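Local coordinates for ferredoxin CarAc (Pseudomonas resinovorans, PDB 7BUH), which carries electrons from the reductase CarAd to the terminal oxygenase CarAa of carbazole 1,9a-dioxygenase, using a Rieske-type [2Fe-2S] cluster, at residues G17-V22 / P29-R34; C46-A51 / S81-V86. All blocks are in the same frame, centred on the assembly; numbering follows the deposited sequence.

Interaction 1: G17-V22 / P29-R34; sequences GTIRRV and PLAVYR
Val22 and Leu30 pair near the turn end of an antiparallel beta hairpin, and from there the pairing extends to Gly17 and Arg34 at the open end; strand 18-24 is an outer strand of the six-stranded sheet of the Rieske fold. The backbone does most of the joining. Val22 and Leu30 exchange two hydrogen bonds, and so do Arg20 and Val32, where Val32 N reaches Arg20 O at 2.8 Å and nearly straight (173°). At the open end Gly17 and Thr18 both face Arg34 in a G1 beta bulge: Gly17 N bonds to Arg34 O at 2.7 Å, while Arg34 N bonds to Thr18 O. At the non-hydrogen-bonded pairs the chains close in, and CA-H...O contacts form between them there, as from Ile19 CA to Val32 O (3.2 Å).

Apolar contacts separate onto the two faces. Val22 CG2 touches Val32 CG2 at 3.8 Å, on the side where strands 5-10 and 99-103 pack against these valines. On the opposite face Ile19 lies alongside Tyr33, whose hydroxyl bonds to Thr42; with CG1 of Ile19 beside its own backbone N (chi1 -42°), both CG1 and CG2 meet the ring at CD2, and Ile19 CG2 also rests on Ala31 CB, 3.8 Å away.

The charged side chain on this face is Arg21. Its extended chain runs beside Pro29, and Pro29 CB meets the guanidinium at its edge, 3.6 Å from Arg21 NE.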
ATOM      1  N   GLY A  17      -7.230  -4.913 -10.501  1.00 16.89           N
ATOM      2  CA  GLY A  17      -6.955  -3.530 -10.894  1.00 17.56           C
ATOM      3  C   GLY A  17      -7.633  -2.524  -9.985  1.00 17.89           C
ATOM      4  O   GLY A  17      -7.772  -1.363 -10.421  1.00 20.86           O
ATOM      5  N   THR A  18      -7.941  -2.881  -8.734  1.00 18.18           N
ATOM      6  CA  THR A  18      -8.571  -1.950  -7.758  1.00 19.89           C
ATOM      7  C   THR A  18      -7.665  -1.756  -6.544  1.00 18.39           C
ATOM      8  O   THR A  18      -6.785  -2.588  -6.310  1.00 16.45           O
ATOM      9  CB  THR A  18      -9.964  -2.379  -7.289  1.00 20.08           C
ATOM     10  OG1 THR A  18      -9.929  -3.657  -6.655  1.00 19.28           O
ATOM     11  CG2 THR A  18     -10.967  -2.379  -8.428  1.00 22.84           C
ATOM     12  N   ILE A  19      -7.904  -0.676  -5.805  1.00 18.52           N
ATOM     13  CA  ILE A  19      -7.105  -0.300  -4.599  1.00 17.63           C
ATOM     14  C   ILE A  19      -8.094  -0.050  -3.477  1.00 17.77           C
ATOM     15  O   ILE A  19      -9.147   0.544  -3.760  1.00 19.47           O
ATOM     16  CB  ILE A  19      -6.211   0.935  -4.840  1.00 17.72           C
ATOM     17  CG1 ILE A  19      -5.521   0.928  -6.212  1.00 19.46           C
ATOM     18  CG2 ILE A  19      -5.180   1.114  -3.734  1.00 16.61           C
ATOM     19  CD1 ILE A  19      -5.998   1.981  -7.147  1.00 20.01           C
ATOM     20  N   ARG A  20      -7.745  -0.431  -2.264  1.00 17.67           N
ATOM     21  CA  ARG A  20      -8.484  -0.104  -1.019  1.00 19.46           C
ATOM     22  C   ARG A  20      -7.525   0.611  -0.087  1.00 16.82           C
ATOM     23  O   ARG A  20      -6.404   0.105   0.133  1.00 14.92           O
ATOM     24  CB  ARG A  20      -8.981  -1.347  -0.280  1.00 22.83           C
ATOM     25  CG  ARG A  20     -10.229  -1.993  -0.863  1.00 28.12           C
ATOM     26  CD  ARG A  20     -11.501  -1.496  -0.184  1.00 34.69           C
ATOM     27  NE  ARG A  20     -12.577  -2.489  -0.216  1.00 38.61           N
ATOM     28  CZ  ARG A  20     -13.165  -2.924  -1.325  1.00 38.46           C
ATOM     29  NH1 ARG A  20     -14.145  -3.798  -1.256  1.00 43.15           N
ATOM     30  NH2 ARG A  20     -12.794  -2.478  -2.507  1.00 41.29           N
ATOM     31  N   ARG A  21      -7.974   1.707   0.496  1.00 16.07           N
ATOM     32  CA  ARG A  21      -7.218   2.395   1.561  1.00 15.50           C
ATOM     33  C   ARG A  21      -7.549   1.743   2.897  1.00 15.65           C
ATOM     34  O   ARG A  21      -8.702   1.393   3.139  1.00 14.46           O
ATOM     35  CB  ARG A  21      -7.525   3.883   1.548  1.00 16.68           C
ATOM     36  CG  ARG A  21      -6.815   4.684   2.616  1.00 19.52           C
ATOM     37  CD  ARG A  21      -7.084   6.143   2.382  1.00 22.42           C
ATOM     38  NE  ARG A  21      -6.550   6.893   3.482  1.00 26.63           N
ATOM     39  CZ  ARG A  21      -6.692   8.182   3.623  1.00 30.26           C
ATOM     40  NH1 ARG A  21      -7.378   8.863   2.725  1.00 33.91           N
ATOM     41  NH2 ARG A  21      -6.180   8.771   4.682  1.00 34.93           N
ATOM     42  N   VAL A  22      -6.525   1.543   3.699  1.00 13.54           N
ATOM     43  CA  VAL A  22      -6.594   0.988   5.070  1.00 14.36           C
ATOM     44  C   VAL A  22      -6.101   2.054   6.048  1.00 14.74           C
ATOM     45  O   VAL A  22      -4.901   2.434   6.025  1.00 11.75           O
ATOM     46  CB  VAL A  22      -5.790  -0.311   5.198  1.00 14.52           C
ATOM     47  CG1 VAL A  22      -5.839  -0.802   6.621  1.00 14.49           C
ATOM     48  CG2 VAL A  22      -6.271  -1.365   4.212  1.00 14.80           C
ATOM     49  N   PRO A  29      -1.744   5.790   6.671  1.00 12.98           N
ATOM     50  CA  PRO A  29      -2.637   4.885   5.957  1.00 11.94           C
ATOM     51  C   PRO A  29      -1.849   4.025   4.960  1.00 10.82           C
ATOM     52  O   PRO A  29      -0.771   4.392   4.522  1.00 10.96           O
ATOM     53  CB  PRO A  29      -3.608   5.839   5.277  1.00 12.60           C
ATOM     54  CG  PRO A  29      -2.775   7.056   5.062  1.00 12.71           C
ATOM     55  CD  PRO A  29      -2.000   7.196   6.337  1.00 13.01           C
ATOM     56  N   LEU A  30      -2.403   2.850   4.691  1.00 11.07           N
ATOM     57  CA  LEU A  30      -1.877   1.892   3.685  1.00 11.37           C
ATOM     58  C   LEU A  30      -2.832   1.840   2.484  1.00 10.90           C
ATOM     59  O   LEU A  30      -4.028   2.150   2.610  1.00 10.45           O
ATOM     60  CB  LEU A  30      -1.719   0.511   4.324  1.00 11.83           C
ATOM     61  CG  LEU A  30      -0.951   0.496   5.647  1.00 12.41           C
ATOM     62  CD1 LEU A  30      -0.927  -0.895   6.254  1.00 13.62           C
ATOM     63  CD2 LEU A  30       0.454   1.039   5.468  1.00 13.05           C
ATOM     64  N   ALA A  31      -2.285   1.450   1.347  1.00 11.57           N
ATOM     65  CA  ALA A  31      -3.058   1.117   0.131  1.00 11.10           C
ATOM     66  C   ALA A  31      -2.857  -0.373  -0.120  1.00 10.83           C
ATOM     67  O   ALA A  31      -1.714  -0.839  -0.060  1.00  9.55           O
ATOM     68  CB  ALA A  31      -2.597   1.961  -1.017  1.00 11.86           C
ATOM     69  N   VAL A  32      -3.939  -1.096  -0.346  1.00  9.92           N
ATOM     70  CA  VAL A  32      -3.898  -2.526  -0.731  1.00 10.96           C
ATOM     71  C   VAL A  32      -4.358  -2.639  -2.184  1.00 10.70           C
ATOM     72  O   VAL A  32      -5.440  -2.099  -2.527  1.00 12.11           O
ATOM     73  CB  VAL A  32      -4.776  -3.367   0.203  1.00 11.89           C
ATOM     74  CG1 VAL A  32      -4.795  -4.810  -0.216  1.00 12.69           C
ATOM     75  CG2 VAL A  32      -4.286  -3.227   1.626  1.00 13.14           C
ATOM     76  N   TYR A  33      -3.565  -3.294  -3.019  1.00 11.58           N
ATOM     77  CA  TYR A  33      -3.792  -3.355  -4.484  1.00 11.60           C
ATOM     78  C   TYR A  33      -4.068  -4.798  -4.868  1.00 12.17           C
ATOM     79  O   TYR A  33      -3.369  -5.665  -4.349  1.00 11.46           O
ATOM     80  CB  TYR A  33      -2.552  -2.897  -5.252  1.00 11.31           C
ATOM     81  CG  TYR A  33      -1.911  -1.636  -4.758  1.00 10.78           C
ATOM     82  CD1 TYR A  33      -0.939  -1.641  -3.777  1.00 10.19           C
ATOM     83  CD2 TYR A  33      -2.244  -0.422  -5.316  1.00 10.71           C
ATOM     84  CE1 TYR A  33      -0.319  -0.485  -3.339  1.00 10.00           C
ATOM     85  CE2 TYR A  33      -1.632   0.746  -4.892  1.00 10.64           C
ATOM     86  CZ  TYR A  33      -0.676   0.724  -3.898  1.00 10.82           C
ATOM     87  OH  TYR A  33      -0.071   1.898  -3.539  1.00 11.73           O
ATOM     88  N   ARG A  34      -5.094  -5.032  -5.696  1.00 12.13           N
ATOM     89  CA  ARG A  34      -5.305  -6.343  -6.336  1.00 12.14           C
ATOM     90  C   ARG A  34      -4.802  -6.192  -7.771  1.00 12.27           C
ATOM     91  O   ARG A  34      -5.401  -5.410  -8.539  1.00 12.50           O
ATOM     92  CB  ARG A  34      -6.762  -6.796  -6.311  1.00 12.21           C
ATOM     93  CG  ARG A  34      -6.898  -8.190  -6.905  1.00 12.75           C
ATOM     94  CD  ARG A  34      -8.309  -8.747  -6.903  1.00 14.55           C
ATOM     95  NE  ARG A  34      -8.323 -10.068  -7.500  1.00 14.84           N
ATOM     96  CZ  ARG A  34      -9.140 -11.069  -7.157  1.00 16.32           C
ATOM     97  NH1 ARG A  34      -9.977 -10.944  -6.141  1.00 15.78           N
ATOM     98  NH2 ARG A  34      -9.036 -12.239  -7.777  1.00 16.64           N
TER

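Interaction 2: C46-A51 / S81-V86; sequences CTHGIA and SSPCTV. With FES (Fe2/s2 (inorganic) cluster), chain B.
His48 meets Pro83 through a CH-pi contact: Pro83 CG sits over one face of the imidazole, 3.4 Å from its centroid and offset toward the rim on the CE1 side, the two side chains crossing at about a right angle. The peptide bond before Pro83 is cis. With CG anti to the backbone N (chi1 177°), His48 points ND1 at the iron FE1, 2.1 Å away; the face that Pro83 covers therefore belongs to a ligand of the Rieske centre. His68 is the other histidine on this iron, while Cys46 SG and Cys65 bind the iron FE2.

Thr47, one residue earlier, holds the far end of segment 81-86. Its OG1 donates to Val86 O at 2.7 Å and accepts from a water that takes the Val86 N-H, 3.0 Å from Val86 N, so one hydroxyl serves Val86 O directly and Val86 N through the water. A valine here would probably leave Val86 O without its donor and the bridging water without its acceptor.

Cys84 lies between these two contacts, its SG 3.7 Å from Cys46 SG. Apart from Ser81, which ends strand 79-81, both segments are loop, and Phe72 of strand 71-73 touches Cys46, Thr47 and Cys84.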
ATOM      1  N   CYS A  46       1.637   9.222  -1.238  1.00 10.55           N
ATOM      2  CA  CYS A  46       2.694   9.478  -2.229  1.00 12.07           C
ATOM      3  C   CYS A  46       3.838  10.224  -1.534  1.00 12.64           C
ATOM      4  O   CYS A  46       3.581  11.271  -0.876  1.00 11.26           O
ATOM      5  CB  CYS A  46       2.164  10.294  -3.397  1.00 11.47           C
ATOM      6  SG  CYS A  46       3.401  10.426  -4.699  1.00 11.38           S
ATOM      7  N   THR A  47       5.058   9.728  -1.699  1.00 12.69           N
ATOM      8  CA  THR A  47       6.243  10.327  -1.031  1.00 13.61           C
ATOM      9  C   THR A  47       6.562  11.699  -1.612  1.00 14.51           C
ATOM     10  O   THR A  47       7.245  12.476  -0.929  1.00 16.36           O
ATOM     11  CB  THR A  47       7.451   9.400  -1.088  1.00 13.35           C
ATOM     12  OG1 THR A  47       7.724   9.147  -2.463  1.00 11.76           O
ATOM     13  CG2 THR A  47       7.208   8.154  -0.278  1.00 14.64           C
ATOM     14  N   HIS A  48       6.101  11.984  -2.824  1.00 14.29           N
ATOM     15  CA  HIS A  48       6.415  13.233  -3.547  1.00 14.27           C
ATOM     16  C   HIS A  48       5.613  14.410  -2.971  1.00 15.06           C
ATOM     17  O   HIS A  48       6.221  15.344  -2.457  1.00 15.52           O
ATOM     18  CB  HIS A  48       6.198  13.048  -5.047  1.00 13.43           C
ATOM     19  CG  HIS A  48       6.444  14.305  -5.791  1.00 12.96           C
ATOM     20  ND1 HIS A  48       5.400  14.996  -6.368  1.00 12.53           N
ATOM     21  CD2 HIS A  48       7.577  15.010  -6.021  1.00 12.74           C
ATOM     22  CE1 HIS A  48       5.895  16.066  -6.988  1.00 12.41           C
ATOM     23  NE2 HIS A  48       7.224  16.115  -6.746  1.00 12.56           N
ATOM     24  N   GLY A  49       4.298  14.429  -3.128  1.00 18.32           N
ATOM     25  CA  GLY A  49       3.475  15.596  -2.757  1.00 19.04           C
ATOM     26  C   GLY A  49       2.195  15.240  -2.012  1.00 22.60           C
ATOM     27  O   GLY A  49       1.208  16.025  -2.142  1.00 22.54           O
ATOM     28  N   ILE A  50       2.178  14.113  -1.283  1.00 21.40           N
ATOM     29  CA  ILE A  50       1.231  13.854  -0.161  1.00 22.94           C
ATOM     30  C   ILE A  50      -0.155  13.422  -0.664  1.00 19.80           C
ATOM     31  O   ILE A  50      -1.110  13.415   0.142  1.00 18.74           O
ATOM     32  CB  ILE A  50       1.126  15.121   0.713  1.00 29.15           C
ATOM     33  CG1 ILE A  50       2.495  15.564   1.235  1.00 33.25           C
ATOM     34  CG2 ILE A  50       0.142  14.931   1.836  1.00 31.84           C
ATOM     35  CD1 ILE A  50       3.230  14.511   2.030  1.00 34.31           C
ATOM     36  N   ALA A  51      -0.277  13.030  -1.919  1.00 16.13           N
ATOM     37  CA  ALA A  51      -1.549  12.538  -2.478  1.00 14.85           C
ATOM     38  C   ALA A  51      -1.852  11.161  -1.888  1.00 14.38           C
ATOM     39  O   ALA A  51      -0.931  10.487  -1.379  1.00 13.09           O
ATOM     40  CB  ALA A  51      -1.476  12.481  -3.972  1.00 15.64           C
ATOM     41  N   SER A  81       7.817   6.247 -12.099  1.00 14.61           N
ATOM     42  CA  SER A  81       7.721   7.443 -12.953  1.00 14.84           C
ATOM     43  C   SER A  81       8.038   8.715 -12.157  1.00 15.11           C
ATOM     44  O   SER A  81       7.634   8.833 -11.011  1.00 14.93           O
ATOM     45  CB  SER A  81       6.356   7.464 -13.619  1.00 15.95           C
ATOM     46  OG  SER A  81       6.302   8.502 -14.577  1.00 19.54           O
ATOM     47  N   SER A  82       8.730   9.666 -12.775  1.00 15.49           N
ATOM     48  CA  SER A  82       8.936  11.025 -12.208  0.50 15.54           C
ATOM     49  C   SER A  82       7.568  11.650 -11.977  1.00 15.44           C
ATOM     50  O   SER A  82       6.617  11.390 -12.723  1.00 15.00           O
ATOM     51  CB  SER A  82       9.745  11.899 -13.122  0.50 16.52           C
ATOM     52  OG  SER A  82       9.009  12.137 -14.306  0.50 15.83           O
ATOM     53  N   PRO A  83       7.414  12.535 -10.972  1.00 15.76           N
ATOM     54  CA  PRO A  83       8.536  13.070 -10.181  1.00 15.00           C
ATOM     55  C   PRO A  83       8.927  12.327  -8.898  1.00 14.98           C
ATOM     56  O   PRO A  83       9.682  12.852  -8.104  1.00 14.87           O
ATOM     57  CB  PRO A  83       7.981  14.462  -9.849  1.00 15.58           C
ATOM     58  CG  PRO A  83       6.518  14.228  -9.652  1.00 15.79           C
ATOM     59  CD  PRO A  83       6.129  13.194 -10.687  1.00 16.33           C
ATOM     60  N   CYS A  84       8.444  11.104  -8.732  1.00 14.94           N
ATOM     61  CA  CYS A  84       8.703  10.288  -7.520  1.00 15.17           C
ATOM     62  C   CYS A  84      10.141   9.772  -7.495  1.00 15.18           C
ATOM     63  O   CYS A  84      10.617   9.282  -8.531  1.00 15.48           O
ATOM     64  CB  CYS A  84       7.729   9.125  -7.458  1.00 15.88           C
ATOM     65  SG  CYS A  84       6.042   9.731  -7.264  1.00 16.46           S
ATOM     66  N   THR A  85      10.808   9.928  -6.352  1.00 15.17           N
ATOM     67  CA  THR A  85      12.219   9.535  -6.120  1.00 14.31           C
ATOM     68  C   THR A  85      12.357   8.749  -4.822  1.00 14.53           C
ATOM     69  O   THR A  85      13.340   7.977  -4.707  1.00 12.80           O
ATOM     70  CB  THR A  85      13.155  10.750  -6.142  1.00 16.25           C
ATOM     71  OG1 THR A  85      12.914  11.536  -4.982  1.00 16.57           O
ATOM     72  CG2 THR A  85      12.981  11.566  -7.398  1.00 17.94           C
ATOM     73  N   VAL A  86      11.463   8.956  -3.850  1.00 13.23           N
ATOM     74  CA  VAL A  86      11.563   8.288  -2.533  1.00 12.88           C
ATOM     75  C   VAL A  86      10.689   7.037  -2.537  1.00 13.66           C
ATOM     76  O   VAL A  86       9.483   7.150  -2.734  1.00 12.26           O
ATOM     77  CB  VAL A  86      11.171   9.220  -1.378  1.00 13.75           C
ATOM     78  CG1 VAL A  86      11.217   8.455  -0.068  1.00 14.18           C
ATOM     79  CG2 VAL A  86      12.040  10.467  -1.338  1.00 14.69           C
TER
HETATM   80 FE1  FES B 501       3.412  14.268  -6.690  1.00 13.90          FE
HETATM   81 FE2  FES B 501       2.336  11.895  -6.100  1.00 12.17          FE
HETATM   82  S1  FES B 501       1.986  13.795  -5.011  1.00 13.43           S
HETATM   83  S2  FES B 501       3.545  12.431  -7.895  1.00 12.74           S
HETATM   84  O   HOH W   1       9.216  10.862  -4.018  1.00 13.80           O

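In the fold
Interaction 1 closes in the chain before interaction 2 opens, and strand 38-43 connects them: it pairs with strand 27-35 of the hairpin and then leads into the cluster loop 46-51. Their centres lie about 17 Å apart, and the nearest atoms, about 8 Å apart, do not touch. Interaction 1 belongs to the six-stranded sheet, whereas interaction 2 holds two cluster-side loops together, with segment 81-86 leaving the smaller four-stranded sheet. Interaction 2 supplies half of the cluster's four protein ligands. From the hairpin, the side chain of Tyr33 comes within about 9 Å of that of Cys46 and about 11 Å of the cluster.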